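Local coordinates for protein D-glycerate 3-kinase (Cryptococcus neoformans var. grubii serotype A, PDB 6CKG) that probably phosphorylates D-glycerate, acting as a glycerate 3-kinase, at residues A[129-134]-A[168-173]. Sequence-based numbering, arbitrary orientation. Where two conformers were deposited one is given.
Sequences KSINDR and VEVQGP
V170, near the end of strand 162-171, meets I131 through methyl groups: V170 CG1 lies 3.7 Å from I131 CD1, and the two side chains cross at about a right angle. I131 reaches that far because its chain is extended, CG1 anti to the backbone N (chi1 -154°) and CD1 anti again (chi2 162°). One residue on, Q171 turns its CB away from 129-134 and curls its amide forward over the next peptide, where Q171 NE2 donates to G172 O at 2.9 Å. That bond is fairly straight, and the acceptor, the carbonyl oxygen of the residue before the proline, sits close to the plane of the Q171 amide. At G172 the main chain itself forms the contact surface, with I131 CD1 3.9 Å from G172 N and I131 CG1 4.0 Å from G172 CA. A cis peptide then leads into P173, whose ring side lies against N132: N132 OD1 comes to 3.1 Å from P173 CA and 3.3 Å from P173 CB. The asparagine amide is hydrogen-bonded at both ends, OD1 accepting from I174 N just past the proline and ND2 donating to C45 O. On the other segment, I131 and N132 are the central residues of a type I turn from S130 to D133, closed by D133 N to S130 O at 3.1 Å. The turn follows helix 118-129 and so packs the exit of that helix against the end of the two-stranded antiparallel sheet, with P47 also touching both I131 and N132. The chemistry thus divides in two: I131 makes apolar packing on V170 and the G172 main chain, while at P173 an amide oxygen rests on proline carbons and the buried amide of N132 uses main-chain partners, tying the turn to the chain entering strand 176-180.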
loop_
_atom_site.group_PDB
_atom_site.type_symbol
_atom_site.label_atom_id
_atom_site.label_comp_id
_atom_site.label_asym_id
_atom_site.label_seq_id
_atom_site.Cartn_x
_atom_site.Cartn_y
_atom_site.Cartn_z
ATOM N N LYS A 129 16.079 -7.601 1.414
ATOM C CA LYS A 129 17.038 -6.685 2.025
ATOM C C LYS A 129 18.414 -7.319 2.225
ATOM O O LYS A 129 19.398 -6.589 2.338
ATOM C CB LYS A 129 16.479 -6.150 3.344
ATOM C CG LYS A 129 15.358 -5.125 3.142
ATOM C CD LYS A 129 14.694 -4.719 4.450
ATOM C CE LYS A 129 15.543 -3.756 5.256
ATOM N NZ LYS A 129 15.204 -2.329 4.969
ATOM N N SER A 130 18.507 -8.647 2.258
ATOM C CA SER A 130 19.780 -9.349 2.325
ATOM C C SER A 130 20.245 -9.847 0.962
ATOM O O SER A 130 21.249 -10.567 0.882
ATOM C CB SER A 130 19.682 -10.528 3.296
ATOM O OG SER A 130 18.865 -11.558 2.765
ATOM N N ILE A 131 19.545 -9.483 -0.114
ATOM C CA ILE A 131 19.824 -10.113 -1.407
ATOM C C ILE A 131 21.164 -9.680 -2.015
ATOM O O ILE A 131 21.678 -10.365 -2.910
ATOM C CB ILE A 131 18.649 -9.838 -2.368
ATOM C CG1 ILE A 131 18.551 -10.923 -3.441
ATOM C CG2 ILE A 131 18.767 -8.444 -3.001
ATOM C CD1 ILE A 131 17.199 -10.942 -4.127
ATOM N N ASN A 132 21.767 -8.582 -1.550
ATOM C CA ASN A 132 23.072 -8.174 -2.068
ATOM C C ASN A 132 24.232 -8.763 -1.279
ATOM O O ASN A 132 25.393 -8.542 -1.651
ATOM C CB ASN A 132 23.201 -6.646 -2.080
ATOM C CG ASN A 132 22.144 -5.976 -2.923
ATOM O OD1 ASN A 132 21.617 -6.572 -3.859
ATOM N ND2 ASN A 132 21.827 -4.725 -2.599
ATOM N N ASP A 133 23.952 -9.495 -0.202
ATOM C CA ASP A 133 25.014 -10.040 0.631
ATOM C C ASP A 133 25.833 -11.050 -0.154
ATOM O O ASP A 133 25.291 -11.851 -0.923
ATOM C CB ASP A 133 24.445 -10.710 1.877
ATOM C CG ASP A 133 23.884 -9.720 2.870
ATOM O OD1 ASP A 133 23.926 -8.500 2.598
ATOM O OD2 ASP A 133 23.397 -10.175 3.925
ATOM N N ARG A 134 27.145 -11.005 0.043
ATOM C CA ARG A 134 28.047 -11.949 -0.604
ATOM C C ARG A 134 28.798 -12.761 0.443
ATOM O O ARG A 134 28.532 -13.951 0.625
ATOM C CB ARG A 134 29.027 -11.215 -1.526
ATOM C CG ARG A 134 28.344 -10.441 -2.647
ATOM C CD ARG A 134 29.329 -9.869 -3.667
ATOM N NE ARG A 134 30.236 -8.868 -3.106
ATOM C CZ ARG A 134 30.814 -7.904 -3.821
ATOM N NH1 ARG A 134 30.562 -7.798 -5.120
ATOM N NH2 ARG A 134 31.633 -7.034 -3.240
ATOM N N VAL A 168 6.970 -14.819 -8.459
ATOM C CA VAL A 168 7.911 -13.903 -9.107
ATOM C C VAL A 168 9.321 -14.247 -8.638
ATOM O O VAL A 168 9.590 -14.272 -7.429
ATOM C CB VAL A 168 7.565 -12.439 -8.789
ATOM C CG1 VAL A 168 8.629 -11.491 -9.342
ATOM C CG2 VAL A 168 6.200 -12.102 -9.344
ATOM N N GLU A 169 10.225 -14.502 -9.579
ATOM C CA GLU A 169 11.614 -14.813 -9.261
ATOM C C GLU A 169 12.443 -13.537 -9.276
ATOM O O GLU A 169 12.441 -12.801 -10.272
ATOM C CB GLU A 169 12.197 -15.817 -10.259
ATOM C CG GLU A 169 11.728 -17.252 -10.074
ATOM C CD GLU A 169 12.232 -17.859 -8.786
ATOM O OE1 GLU A 169 13.317 -17.454 -8.319
ATOM O OE2 GLU A 169 11.539 -18.737 -8.232
ATOM N N VAL A 170 13.162 -13.283 -8.184
ATOM C CA VAL A 170 14.012 -12.105 -8.058
ATOM C C VAL A 170 15.463 -12.565 -8.048
ATOM O O VAL A 170 15.831 -13.480 -7.300
ATOM C CB VAL A 170 13.672 -11.289 -6.798
ATOM C CG1 VAL A 170 14.639 -10.108 -6.627
ATOM C CG2 VAL A 170 12.227 -10.800 -6.864
ATOM N N GLN A 171 16.279 -11.953 -8.897
ATOM C CA GLN A 171 17.700 -12.260 -8.990
ATOM C C GLN A 171 18.471 -11.031 -8.542
ATOM O O GLN A 171 18.368 -9.969 -9.168
ATOM C CB GLN A 171 18.093 -12.650 -10.414
ATOM C CG GLN A 171 19.589 -12.826 -10.631
ATOM C CD GLN A 171 20.157 -13.982 -9.837
ATOM O OE1 GLN A 171 19.901 -15.149 -10.151
ATOM N NE2 GLN A 171 20.923 -13.669 -8.790
ATOM N N GLY A 172 19.222 -11.167 -7.457
ATOM C CA GLY A 172 20.079 -10.090 -7.013
ATOM C C GLY A 172 21.287 -9.969 -7.903
ATOM O O GLY A 172 21.560 -10.824 -8.747
ATOM N N PRO A 173 22.055 -8.887 -7.717
ATOM C CA PRO A 173 21.843 -7.828 -6.724
ATOM C C PRO A 173 20.713 -6.887 -7.112
ATOM O O PRO A 173 20.304 -6.870 -8.270
ATOM C CB PRO A 173 23.186 -7.080 -6.717
ATOM C CG PRO A 173 23.696 -7.244 -8.110
ATOM C CD PRO A 173 23.270 -8.651 -8.525
#